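Local coordinates for protein glucoamylase (Thermoanaerobacterium thermosaccharolyticum, PDB 1LF6) that hydrolyses alpha-1,4-linked glucans such as starch, probably releasing beta-D-glucose one unit at a time from the non-reducing chain ends, at residues S635-E640 with T646-P651; I323-G328 with Y581-K586; W599-G604 with L652-A657; S34-G39 with F627-G632. All coordinates share one frame; numbering follows the deposited sequence.

Contact 1 (S635-E640 with T646-P651); sequences SEQVWE and TDSASP
The long loop between helices 618-627 and 653-668 of the (alpha/alpha) barrel doubles back on itself here, bringing Glu636, Gln637 and Trp639 against Thr646, Ser648 and Ala649 beside the probable substrate-binding residue Trp325. Glu636 N donates to Ala649 O at 2.8 Å, and Thr646 N to Gln637 O at 3.1 Å. Ser635 OG grips Gln637 O as well, arriving from the opposite face of that carbonyl. Ser648 OG accepts a bent bond from Gln637 N (3.0 Å, 137°) and donates its own hydrogen to Thr646 OG1, which also takes Ser648 N in an ST turn. With OG1 lying between its backbone N and carbonyl carbon (chi1 65°), Thr646 turns its hydroxyl to Ser648 and lays its methyl on Trp639: CG2 stands 3.6 Å from the centroid of the five-membered ring, almost straight above it. A serine at Thr646 could keep the hydroxyl but would probably open a gap over the Trp639 face where the methyl now packs. Glu636 sends OE1 to Tyr337, while OE2 receives Gln637 NE2 at 2.9 Å. A water bridges the two segments, donating to Glu636 OE2 at 2.7 Å and accepting from Ala649 N at 2.8 Å.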
loop_
_atom_site.group_PDB
_atom_site.type_symbol
_atom_site.label_atom_id
_atom_site.label_comp_id
_atom_site.label_asym_id
_atom_site.label_seq_id
_atom_site.Cartn_x
_atom_site.Cartn_y
_atom_site.Cartn_z
ATOM N N SER A 635 2.118 3.630 -7.914
ATOM C CA SER A 635 2.460 2.228 -7.745
ATOM C C SER A 635 3.929 2.082 -7.385
ATOM O O SER A 635 4.704 3.030 -7.471
ATOM C CB SER A 635 2.177 1.448 -9.035
ATOM O OG SER A 635 3.081 1.825 -10.062
ATOM N N GLU A 636 4.297 0.878 -6.973
ATOM C CA GLU A 636 5.669 0.566 -6.628
ATOM C C GLU A 636 6.525 0.596 -7.895
ATOM O O GLU A 636 7.663 1.073 -7.879
ATOM C CB GLU A 636 5.716 -0.826 -5.999
ATOM C CG GLU A 636 7.108 -1.379 -5.760
ATOM C CD GLU A 636 7.062 -2.804 -5.255
ATOM O OE1 GLU A 636 6.916 -2.994 -4.031
ATOM O OE2 GLU A 636 7.150 -3.729 -6.094
ATOM N N GLN A 637 5.962 0.100 -8.997
ATOM C CA GLN A 637 6.683 0.035 -10.265
ATOM C C GLN A 637 5.866 0.451 -11.485
ATOM O O GLN A 637 4.645 0.301 -11.500
ATOM C CB GLN A 637 7.176 -1.399 -10.496
ATOM C CG GLN A 637 8.057 -1.956 -9.396
ATOM C CD GLN A 637 8.473 -3.388 -9.664
ATOM O OE1 GLN A 637 8.920 -3.720 -10.762
ATOM N NE2 GLN A 637 8.334 -4.241 -8.659
ATOM N N VAL A 638 6.561 0.954 -12.509
ATOM C CA VAL A 638 5.947 1.361 -13.773
ATOM C C VAL A 638 6.766 0.795 -14.939
ATOM O O VAL A 638 7.963 0.526 -14.795
ATOM C CB VAL A 638 5.885 2.911 -13.933
ATOM C CG1 VAL A 638 5.026 3.519 -12.826
ATOM C CG2 VAL A 638 7.289 3.495 -13.922
ATOM N N TRP A 639 6.118 0.617 -16.091
ATOM C CA TRP A 639 6.778 0.081 -17.285
ATOM C C TRP A 639 7.739 1.082 -17.917
ATOM O O TRP A 639 7.516 2.294 -17.856
ATOM C CB TRP A 639 5.736 -0.326 -18.332
ATOM C CG TRP A 639 4.849 -1.448 -17.913
ATOM C CD1 TRP A 639 3.585 -1.354 -17.408
ATOM C CD2 TRP A 639 5.143 -2.844 -18.003
ATOM N NE1 TRP A 639 3.069 -2.607 -17.184
ATOM C CE2 TRP A 639 4.006 -3.541 -17.543
ATOM C CE3 TRP A 639 6.258 -3.575 -18.430
ATOM C CZ2 TRP A 639 3.950 -4.936 -17.497
ATOM C CZ3 TRP A 639 6.200 -4.968 -18.382
ATOM C CH2 TRP A 639 5.051 -5.629 -17.919
ATOM N N GLU A 640 8.798 0.575 -18.542
ATOM C CA GLU A 640 9.789 1.437 -19.183
ATOM C C GLU A 640 9.277 2.121 -20.446
ATOM O O GLU A 640 9.625 3.269 -20.714
ATOM C CB GLU A 640 11.045 0.654 -19.585
ATOM C CG GLU A 640 11.750 -0.108 -18.494
ATOM C CD GLU A 640 11.247 -1.525 -18.361
ATOM O OE1 GLU A 640 12.059 -2.396 -17.981
ATOM O OE2 GLU A 640 10.050 -1.768 -18.627
ATOM N N THR A 646 2.634 -1.148 -13.412
ATOM C CA THR A 646 2.678 -2.578 -13.707
ATOM C C THR A 646 1.650 -3.127 -12.724
ATOM O O THR A 646 0.868 -2.351 -12.175
ATOM C CB THR A 646 4.065 -3.191 -13.410
ATOM O OG1 THR A 646 4.340 -3.119 -12.004
ATOM C CG2 THR A 646 5.150 -2.446 -14.182
ATOM N N ASP A 647 1.625 -4.434 -12.493
ATOM C CA ASP A 647 0.659 -4.953 -11.538
ATOM C C ASP A 647 1.277 -5.043 -10.144
ATOM O O ASP A 647 0.828 -5.811 -9.293
ATOM C CB ASP A 647 0.136 -6.327 -11.956
ATOM C CG ASP A 647 -1.260 -6.591 -11.411
ATOM O OD1 ASP A 647 -2.227 -6.029 -11.979
ATOM O OD2 ASP A 647 -1.393 -7.326 -10.401
ATOM N N SER A 648 2.316 -4.248 -9.928
ATOM C CA SER A 648 3.005 -4.217 -8.651
ATOM C C SER A 648 2.097 -3.574 -7.609
ATOM O O SER A 648 1.019 -3.064 -7.934
ATOM C CB SER A 648 4.297 -3.412 -8.782
ATOM O OG SER A 648 4.013 -2.106 -9.255
ATOM N N ALA A 649 2.535 -3.602 -6.358
ATOM C CA ALA A 649 1.763 -3.022 -5.276
ATOM C C ALA A 649 1.422 -1.553 -5.543
ATOM O O ALA A 649 2.200 -0.815 -6.151
ATOM C CB ALA A 649 2.544 -3.143 -3.961
ATOM N N SER A 650 0.236 -1.156 -5.100
ATOM C CA SER A 650 -0.231 0.223 -5.214
ATOM C C SER A 650 -1.483 0.344 -4.348
ATOM O O SER A 650 -2.333 -0.541 -4.333
ATOM C CB SER A 650 -0.566 0.584 -6.656
ATOM O OG SER A 650 -1.875 0.162 -6.976
ATOM N N PRO A 651 -1.591 1.435 -3.582
ATOM C CA PRO A 651 -0.580 2.498 -3.487
ATOM C C PRO A 651 0.642 2.072 -2.677
ATOM O O PRO A 651 0.500 1.386 -1.662
ATOM C CB PRO A 651 -1.349 3.640 -2.808
ATOM C CG PRO A 651 -2.371 2.920 -1.969
ATOM C CD PRO A 651 -2.838 1.818 -2.902
HETATM O O HOH W 1 4.845 -5.157 -5.991
HETATM O O HOH W 2 6.606 -4.978 -11.893
#

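Contact 2 (I323-G328 with Y581-K586); sequences IPWGDG and YGEPSK
Trp325, which probably binds substrate, meets Tyr581 and Glu583 from the third position of a type II beta turn, Ile323 to Gly326, in a loop of the glycosidase barrel. The polar part is a single straight hydrogen bond, very short as modelled: Trp325 NE1 to Glu583 OE1, 2.5 Å and 172°. Glu583 OE1 lies in the indole plane, yet the N-H comes in from above the carboxylate plane. A bend in the Glu583 chain at chi2 (114°) swings the carboxylate across to the indole, and its other oxygen, OE2, accepts from Asp647 N. The aromatic part is a T-shaped stack in which the benzo edge of Trp325 points at the face of Tyr581, with six-membered ring centroids 5.4 Å apart and planes at 89°. A phenylalanine in place of Trp325 has no ring N-H and would probably cost Glu583 OE1 the indole donor, while Asp647 N still holds OE2. Plain packing completes the contact, Gly582 CA lying 4.1 Å from Trp325 CZ2 with no side chain in between. Tyr581 OH bonds to Tyr337 OH while sitting near the indole plane, 3.7 Å from Trp325 CZ3.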
loop_
_atom_site.group_PDB
_atom_site.type_symbol
_atom_site.label_atom_id
_atom_site.label_comp_id
_atom_site.label_asym_id
_atom_site.label_seq_id
_atom_site.Cartn_x
_atom_site.Cartn_y
_atom_site.Cartn_z
ATOM N N ILE A 323 -2.578 -6.405 -2.792
ATOM C CA ILE A 323 -1.962 -7.721 -2.855
ATOM C C ILE A 323 -1.349 -7.843 -4.246
ATOM O O ILE A 323 -1.978 -8.368 -5.165
ATOM C CB ILE A 323 -3.015 -8.821 -2.649
ATOM C CG1 ILE A 323 -3.687 -8.626 -1.289
ATOM C CG2 ILE A 323 -2.368 -10.194 -2.759
ATOM C CD1 ILE A 323 -4.877 -9.515 -1.057
ATOM N N PRO A 324 -0.108 -7.359 -4.416
ATOM C CA PRO A 324 0.598 -7.401 -5.701
ATOM C C PRO A 324 0.398 -8.669 -6.520
ATOM O O PRO A 324 0.471 -9.783 -6.001
ATOM C CB PRO A 324 2.061 -7.167 -5.311
ATOM C CG PRO A 324 2.117 -7.567 -3.869
ATOM C CD PRO A 324 0.825 -7.017 -3.334
ATOM N N TRP A 325 0.134 -8.474 -7.809
ATOM C CA TRP A 325 -0.080 -9.580 -8.729
ATOM C C TRP A 325 -1.101 -10.553 -8.147
ATOM O O TRP A 325 -1.014 -11.766 -8.359
ATOM C CB TRP A 325 1.254 -10.281 -8.998
ATOM C CG TRP A 325 2.295 -9.333 -9.522
ATOM C CD1 TRP A 325 2.304 -8.722 -10.745
ATOM C CD2 TRP A 325 3.445 -8.839 -8.819
ATOM N NE1 TRP A 325 3.384 -7.879 -10.845
ATOM C CE2 TRP A 325 4.102 -7.929 -9.680
ATOM C CE3 TRP A 325 3.984 -9.075 -7.546
ATOM C CZ2 TRP A 325 5.272 -7.254 -9.309
ATOM C CZ3 TRP A 325 5.149 -8.402 -7.175
ATOM C CH2 TRP A 325 5.779 -7.502 -8.056
ATOM N N GLY A 326 -2.069 -9.999 -7.418
ATOM C CA GLY A 326 -3.110 -10.803 -6.801
ATOM C C GLY A 326 -3.822 -11.705 -7.786
ATOM O O GLY A 326 -4.272 -12.795 -7.426
ATOM N N ASP A 327 -3.929 -11.248 -9.030
ATOM C CA ASP A 327 -4.584 -12.018 -10.082
ATOM C C ASP A 327 -3.941 -13.398 -10.192
ATOM O O ASP A 327 -4.615 -14.388 -10.484
ATOM C CB ASP A 327 -4.458 -11.286 -11.421
ATOM C CG ASP A 327 -5.110 -12.040 -12.563
ATOM O OD1 ASP A 327 -4.822 -11.710 -13.733
ATOM O OD2 ASP A 327 -5.914 -12.960 -12.295
ATOM N N GLY A 328 -2.633 -13.453 -9.955
ATOM C CA GLY A 328 -1.915 -14.713 -10.029
ATOM C C GLY A 328 -1.653 -15.343 -8.672
ATOM O O GLY A 328 -1.041 -16.408 -8.589
ATOM N N TYR A 581 12.705 -8.709 -9.613
ATOM C CA TYR A 581 11.437 -8.537 -8.912
ATOM C C TYR A 581 10.390 -7.751 -9.714
ATOM O O TYR A 581 10.165 -6.566 -9.467
ATOM C CB TYR A 581 11.684 -7.852 -7.560
ATOM C CG TYR A 581 10.467 -7.794 -6.657
ATOM C CD1 TYR A 581 9.921 -6.572 -6.269
ATOM C CD2 TYR A 581 9.869 -8.962 -6.181
ATOM C CE1 TYR A 581 8.809 -6.512 -5.426
ATOM C CE2 TYR A 581 8.758 -8.915 -5.337
ATOM C CZ TYR A 581 8.234 -7.683 -4.966
ATOM O OH TYR A 581 7.134 -7.631 -4.137
ATOM N N GLY A 582 9.747 -8.421 -10.669
ATOM C CA GLY A 582 8.730 -7.766 -11.481
ATOM C C GLY A 582 8.222 -8.631 -12.624
ATOM O O GLY A 582 8.722 -9.734 -12.832
ATOM N N GLU A 583 7.238 -8.137 -13.376
ATOM C CA GLU A 583 6.680 -8.900 -14.496
ATOM C C GLU A 583 7.740 -9.292 -15.514
ATOM O O GLU A 583 8.501 -8.443 -15.991
ATOM C CB GLU A 583 5.570 -8.110 -15.196
ATOM C CG GLU A 583 4.262 -8.102 -14.433
ATOM C CD GLU A 583 3.887 -6.729 -13.935
ATOM O OE1 GLU A 583 4.134 -6.424 -12.751
ATOM O OE2 GLU A 583 3.330 -5.945 -14.724
ATOM N N PRO A 584 7.794 -10.588 -15.871
ATOM C CA PRO A 584 8.771 -11.099 -16.837
ATOM C C PRO A 584 8.551 -10.517 -18.226
ATOM O O PRO A 584 9.501 -10.226 -18.952
ATOM C CB PRO A 584 8.545 -12.608 -16.789
ATOM C CG PRO A 584 7.075 -12.703 -16.537
ATOM C CD PRO A 584 6.850 -11.647 -15.471
ATOM N N SER A 585 7.287 -10.345 -18.586
ATOM C CA SER A 585 6.939 -9.789 -19.880
ATOM C C SER A 585 5.714 -8.926 -19.684
ATOM O O SER A 585 5.176 -8.837 -18.577
ATOM C CB SER A 585 6.623 -10.897 -20.890
ATOM O OG SER A 585 5.426 -11.572 -20.547
ATOM N N LYS A 586 5.269 -8.305 -20.770
ATOM C CA LYS A 586 4.104 -7.433 -20.732
ATOM C C LYS A 586 2.814 -8.229 -20.519
ATOM O O LYS A 586 1.823 -7.693 -20.024
ATOM C CB LYS A 586 4.014 -6.643 -22.042
ATOM C CG LYS A 586 3.164 -5.389 -21.967
ATOM C CD LYS A 586 3.904 -4.253 -21.279
ATOM C CE LYS A 586 3.100 -2.965 -21.349
ATOM N NZ LYS A 586 3.925 -1.765 -21.042
#

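Contact 3 (W599-G604 with L652-A657); sequences WPLLTG and LNWAHA
Leu601 and Trp654 make the tight half of this contact, where the first turns of helices 600-612 and 653-668 meet in the (alpha/alpha) barrel. Leu601 has CG anti to its own N (chi1 166°), which carries both methyls out over the indole. CD2 sits 3.6 Å from the centroid of the six-membered ring of Trp654, only 8° off the normal, a CH-pi contact over the middle of the ring. CD1 rides on the same face farther along, 3.6 Å from Trp654 NE1, and so the fork of the leucine spans both rings of the indole. The rest is slacker. Beside the fork the two helices approach through Leu601 CB and Ala655 CB, 4.4 Å apart, a small residue allowing the backbones to come near: the CA atoms of Leu601 and Ala655 are 4.7 Å apart. At the helix starts Trp599 only grazes its partner, with CZ3 4.3 Å from Leu652 CD2, and its ring also meets that of Trp437. Neither side faces solvent, since all five touching residues are buried. Helix 342-355 lies next to Trp654, whose side chain is about 8 Å from that of Glu438, the likely proton donor. With hydrocarbon and aromatic surface alone meeting between the segments, the join rests on dispersion and shape, and two methyls on one face together with His347 stacked on the ring probably limit how the indole of Trp654 can tilt.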
loop_
_atom_site.group_PDB
_atom_site.type_symbol
_atom_site.label_atom_id
_atom_site.label_comp_id
_atom_site.label_asym_id
_atom_site.label_seq_id
_atom_site.Cartn_x
_atom_site.Cartn_y
_atom_site.Cartn_z
ATOM N N TRP A 599 10.979 2.239 -10.596
ATOM C CA TRP A 599 10.340 2.644 -9.353
ATOM C C TRP A 599 10.176 4.150 -9.223
ATOM O O TRP A 599 11.156 4.880 -9.067
ATOM C CB TRP A 599 11.143 2.132 -8.152
ATOM C CG TRP A 599 11.074 0.641 -7.946
ATOM C CD1 TRP A 599 11.290 -0.332 -8.881
ATOM C CD2 TRP A 599 10.809 -0.038 -6.715
ATOM N NE1 TRP A 599 11.177 -1.574 -8.308
ATOM C CE2 TRP A 599 10.882 -1.424 -6.978
ATOM C CE3 TRP A 599 10.516 0.391 -5.414
ATOM C CZ2 TRP A 599 10.671 -2.390 -5.985
ATOM C CZ3 TRP A 599 10.307 -0.570 -4.424
ATOM C CH2 TRP A 599 10.387 -1.947 -4.720
ATOM N N PRO A 600 8.933 4.646 -9.296
ATOM C CA PRO A 600 8.798 6.098 -9.154
ATOM C C PRO A 600 9.416 6.545 -7.823
ATOM O O PRO A 600 9.823 7.695 -7.668
ATOM C CB PRO A 600 7.281 6.330 -9.235
ATOM C CG PRO A 600 6.664 4.948 -9.147
ATOM C CD PRO A 600 7.678 4.037 -9.763
ATOM N N LEU A 601 9.490 5.622 -6.868
ATOM C CA LEU A 601 10.097 5.916 -5.569
ATOM C C LEU A 601 11.518 6.431 -5.799
ATOM O O LEU A 601 11.941 7.398 -5.177
ATOM C CB LEU A 601 10.157 4.650 -4.703
ATOM C CG LEU A 601 11.049 4.677 -3.453
ATOM C CD1 LEU A 601 10.567 5.740 -2.474
ATOM C CD2 LEU A 601 11.037 3.304 -2.792
ATOM N N LEU A 602 12.249 5.776 -6.698
ATOM C CA LEU A 602 13.618 6.168 -6.989
ATOM C C LEU A 602 13.701 7.474 -7.772
ATOM O O LEU A 602 14.741 8.133 -7.784
ATOM C CB LEU A 602 14.343 5.037 -7.719
ATOM C CG LEU A 602 14.401 3.780 -6.841
ATOM C CD1 LEU A 602 15.142 2.663 -7.565
ATOM C CD2 LEU A 602 15.083 4.129 -5.513
ATOM N N THR A 603 12.610 7.848 -8.434
ATOM C CA THR A 603 12.570 9.111 -9.165
ATOM C C THR A 603 12.523 10.193 -8.089
ATOM O O THR A 603 13.188 11.221 -8.189
ATOM C CB THR A 603 11.306 9.219 -10.042
ATOM O OG1 THR A 603 11.389 8.274 -11.114
ATOM C CG2 THR A 603 11.177 10.634 -10.617
ATOM N N GLY A 604 11.723 9.939 -7.058
ATOM C CA GLY A 604 11.601 10.873 -5.958
ATOM C C GLY A 604 12.908 11.000 -5.197
ATOM O O GLY A 604 13.321 12.107 -4.845
ATOM N N LEU A 652 1.840 2.452 -3.125
ATOM C CA LEU A 652 3.052 2.134 -2.364
ATOM C C LEU A 652 3.205 3.327 -1.431
ATOM O O LEU A 652 3.606 4.414 -1.852
ATOM C CB LEU A 652 4.288 2.007 -3.269
ATOM C CG LEU A 652 5.576 1.590 -2.544
ATOM C CD1 LEU A 652 5.416 0.180 -1.987
ATOM C CD2 LEU A 652 6.763 1.632 -3.485
ATOM N N ASN A 653 2.862 3.121 -0.166
ATOM C CA ASN A 653 2.904 4.188 0.823
ATOM C C ASN A 653 4.225 4.937 0.920
ATOM O O ASN A 653 4.239 6.157 1.077
ATOM C CB ASN A 653 2.481 3.637 2.187
ATOM C CG ASN A 653 1.023 3.188 2.196
ATOM O OD1 ASN A 653 0.211 3.676 1.402
ATOM N ND2 ASN A 653 0.682 2.275 3.095
ATOM N N TRP A 654 5.331 4.213 0.814
ATOM C CA TRP A 654 6.649 4.826 0.865
ATOM C C TRP A 654 6.828 5.808 -0.304
ATOM O O TRP A 654 7.420 6.888 -0.140
ATOM C CB TRP A 654 7.707 3.717 0.833
ATOM C CG TRP A 654 9.134 4.159 0.912
ATOM C CD1 TRP A 654 9.606 5.434 1.070
ATOM C CD2 TRP A 654 10.283 3.318 0.787
ATOM N NE1 TRP A 654 10.983 5.435 1.046
ATOM C CE2 TRP A 654 11.423 4.149 0.874
ATOM C CE3 TRP A 654 10.462 1.938 0.610
ATOM C CZ2 TRP A 654 12.723 3.642 0.787
ATOM C CZ3 TRP A 654 11.749 1.437 0.522
ATOM C CH2 TRP A 654 12.865 2.288 0.612
ATOM N N ALA A 655 6.305 5.451 -1.474
ATOM C CA ALA A 655 6.420 6.319 -2.643
ATOM C C ALA A 655 5.594 7.600 -2.466
ATOM O O ALA A 655 6.007 8.681 -2.884
ATOM C CB ALA A 655 5.973 5.575 -3.892
ATOM N N HIS A 656 4.421 7.477 -1.860
ATOM C CA HIS A 656 3.585 8.646 -1.622
ATOM C C HIS A 656 4.248 9.540 -0.585
ATOM O O HIS A 656 4.173 10.766 -0.669
ATOM C CB HIS A 656 2.190 8.215 -1.170
ATOM C CG HIS A 656 1.285 7.855 -2.308
ATOM N ND1 HIS A 656 0.709 8.806 -3.125
ATOM C CD2 HIS A 656 0.930 6.654 -2.822
ATOM C CE1 HIS A 656 0.044 8.205 -4.096
ATOM N NE2 HIS A 656 0.162 6.899 -3.936
ATOM N N ALA A 657 4.909 8.917 0.386
ATOM C CA ALA A 657 5.607 9.655 1.426
ATOM C C ALA A 657 6.769 10.395 0.772
ATOM O O ALA A 657 7.041 11.558 1.085
ATOM C CB ALA A 657 6.117 8.695 2.502
#

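Contact 4 (S34-G39 with F627-G632); sequences SAQKQG and FANEGG
A type I beta turn, Asn629 to Gly632, follows the end of helix 618-627 and brings the Gly631 backbone up to Gln38, their CA atoms 5.0 Å apart. Gly631 CA points a C-H at Gln38 O, 3.4 Å away and well aligned at 161°; a CB on Gly631 would run straight into that oxygen, so the close approach depends on the missing side chain. Asn629 makes the polar link, and one nitrogen does the work: ND2 donates to Gln36 OE1 at 2.7 Å and to Lys37 O at 2.9 Å. Gln36 comes from the opposite direction, with the two amides turned 80° to each other, and ND2 meets Gln36 OE1 from above its carbonyl plane. Asn629 CG lies between its backbone N and carbonyl carbon (chi1 63°), which leaves the amide beside its own backbone; there OD1 receives Ile633 N and, weakly, Gly631 N, while ND2 faces 34-39. A water extends the contact, accepting from Gln38 NE2 at 2.8 Å and donating to Glu630 OE2 at 2.8 Å, while Gln38 OE1 takes Gly57 N. Lys37 leads away to a salt bridge with Glu61. The contact thus joins the two domains: 34-39 runs into edge strand 39-42 of the N-domain sheet, with Gln38 touching strands 51-55 and 93-99, while on the barrel side Phe627 packs against helix 600-612.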
loop_
_atom_site.group_PDB
_atom_site.type_symbol
_atom_site.label_atom_id
_atom_site.label_comp_id
_atom_site.label_asym_id
_atom_site.label_seq_id
_atom_site.Cartn_x
_atom_site.Cartn_y
_atom_site.Cartn_z
ATOM N N SER A 34 -6.651 -7.367 -8.834
ATOM C CA SER A 34 -5.482 -6.660 -9.330
ATOM C C SER A 34 -5.002 -5.683 -8.258
ATOM O O SER A 34 -5.811 -5.005 -7.614
ATOM C CB SER A 34 -5.834 -5.891 -10.603
ATOM O OG SER A 34 -4.769 -5.049 -10.997
ATOM N N ALA A 35 -3.686 -5.611 -8.076
ATOM C CA ALA A 35 -3.092 -4.730 -7.078
ATOM C C ALA A 35 -3.062 -3.259 -7.501
ATOM O O ALA A 35 -2.747 -2.384 -6.690
ATOM C CB ALA A 35 -1.683 -5.207 -6.732
ATOM N N GLN A 36 -3.367 -2.987 -8.767
ATOM C CA GLN A 36 -3.411 -1.610 -9.266
ATOM C C GLN A 36 -4.761 -1.059 -8.808
ATOM O O GLN A 36 -5.819 -1.508 -9.260
ATOM C CB GLN A 36 -3.292 -1.590 -10.799
ATOM C CG GLN A 36 -3.842 -0.341 -11.481
ATOM C CD GLN A 36 -3.108 0.953 -11.116
ATOM O OE1 GLN A 36 -3.527 2.033 -11.530
ATOM N NE2 GLN A 36 -2.019 0.849 -10.347
ATOM N N LYS A 37 -4.720 -0.093 -7.898
ATOM C CA LYS A 37 -5.944 0.465 -7.353
ATOM C C LYS A 37 -6.314 1.849 -7.855
ATOM O O LYS A 37 -5.461 2.724 -7.997
ATOM C CB LYS A 37 -5.862 0.491 -5.819
ATOM C CG LYS A 37 -5.536 -0.852 -5.188
ATOM C CD LYS A 37 -6.551 -1.915 -5.573
ATOM C CE LYS A 37 -6.268 -3.223 -4.854
ATOM N NZ LYS A 37 -7.189 -4.318 -5.291
ATOM N N GLN A 38 -7.605 2.033 -8.111
ATOM C CA GLN A 38 -8.141 3.314 -8.568
ATOM C C GLN A 38 -8.351 4.191 -7.349
ATOM O O GLN A 38 -8.421 5.416 -7.455
ATOM C CB GLN A 38 -9.486 3.110 -9.269
ATOM C CG GLN A 38 -9.393 2.532 -10.663
ATOM C CD GLN A 38 -10.758 2.217 -11.227
ATOM O OE1 GLN A 38 -11.466 1.357 -10.708
ATOM N NE2 GLN A 38 -11.142 2.915 -12.288
ATOM N N GLY A 39 -8.454 3.552 -6.189
ATOM C CA GLY A 39 -8.651 4.296 -4.960
ATOM C C GLY A 39 -8.660 3.419 -3.728
ATOM O O GLY A 39 -8.823 2.200 -3.818
ATOM N N PHE A 627 3.447 9.803 -13.027
ATOM C CA PHE A 627 3.519 8.367 -12.776
ATOM C C PHE A 627 2.280 7.894 -12.024
ATOM O O PHE A 627 1.892 6.728 -12.117
ATOM C CB PHE A 627 4.780 8.024 -11.973
ATOM C CG PHE A 627 6.031 7.950 -12.805
ATOM C CD1 PHE A 627 7.240 8.435 -12.313
ATOM C CD2 PHE A 627 6.004 7.394 -14.088
ATOM C CE1 PHE A 627 8.406 8.371 -13.086
ATOM C CE2 PHE A 627 7.164 7.326 -14.866
ATOM C CZ PHE A 627 8.368 7.817 -14.365
ATOM N N ALA A 628 1.658 8.801 -11.276
ATOM C CA ALA A 628 0.465 8.462 -10.520
ATOM C C ALA A 628 -0.655 8.181 -11.516
ATOM O O ALA A 628 -0.658 8.728 -12.624
ATOM C CB ALA A 628 0.075 9.621 -9.589
ATOM N N ASN A 629 -1.596 7.315 -11.137
ATOM C CA ASN A 629 -2.705 7.006 -12.030
ATOM C C ASN A 629 -3.828 8.039 -11.900
ATOM O O ASN A 629 -3.674 9.077 -11.246
ATOM C CB ASN A 629 -3.263 5.597 -11.774
ATOM C CG ASN A 629 -3.845 5.421 -10.378
ATOM O OD1 ASN A 629 -4.259 6.379 -9.732
ATOM N ND2 ASN A 629 -3.892 4.175 -9.918
ATOM N N GLU A 630 -4.956 7.736 -12.534
ATOM C CA GLU A 630 -6.114 8.609 -12.533
ATOM C C GLU A 630 -6.628 8.887 -11.125
ATOM O O GLU A 630 -7.144 9.967 -10.856
ATOM C CB GLU A 630 -7.214 7.990 -13.391
ATOM C CG GLU A 630 -8.450 8.841 -13.543
ATOM C CD GLU A 630 -9.360 8.300 -14.615
ATOM O OE1 GLU A 630 -9.329 8.829 -15.749
ATOM O OE2 GLU A 630 -10.094 7.334 -14.327
ATOM N N GLY A 631 -6.474 7.918 -10.229
ATOM C CA GLY A 631 -6.917 8.106 -8.858
ATOM C C GLY A 631 -5.890 8.790 -7.970
ATOM O O GLY A 631 -6.099 8.933 -6.760
ATOM N N GLY A 632 -4.781 9.219 -8.567
ATOM C CA GLY A 632 -3.733 9.878 -7.808
ATOM C C GLY A 632 -2.907 8.879 -7.013
ATOM O O GLY A 632 -2.190 9.250 -6.087
HETATM O O HOH W 3 -9.305 4.762 -13.430
#

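Contact 1 lies in the middle, its centre about 9 Å from those of contacts 2 and 4 and about 10 Å from that of contact 3. It meets contact 2 through Trp325 N and Asp647 O (3.1 Å) and through Gln637 NE2 and Tyr581 O (3.1 Å), and contact 4 through Ser650 OG and Ala35 O (2.7 Å). Packing joins it to contact 3, with Gln637 CG 3.3 Å from Trp599 NE1. Toward the likely catalytic pair, the side chain of Tyr581 is about 8 Å from that of Glu438 and about 10 Å from that of Glu435. Contact 4 brings the N-terminal domain up to the turn that carries Trp325: Ala35 CB packs 3.3 Å from Pro324 CA.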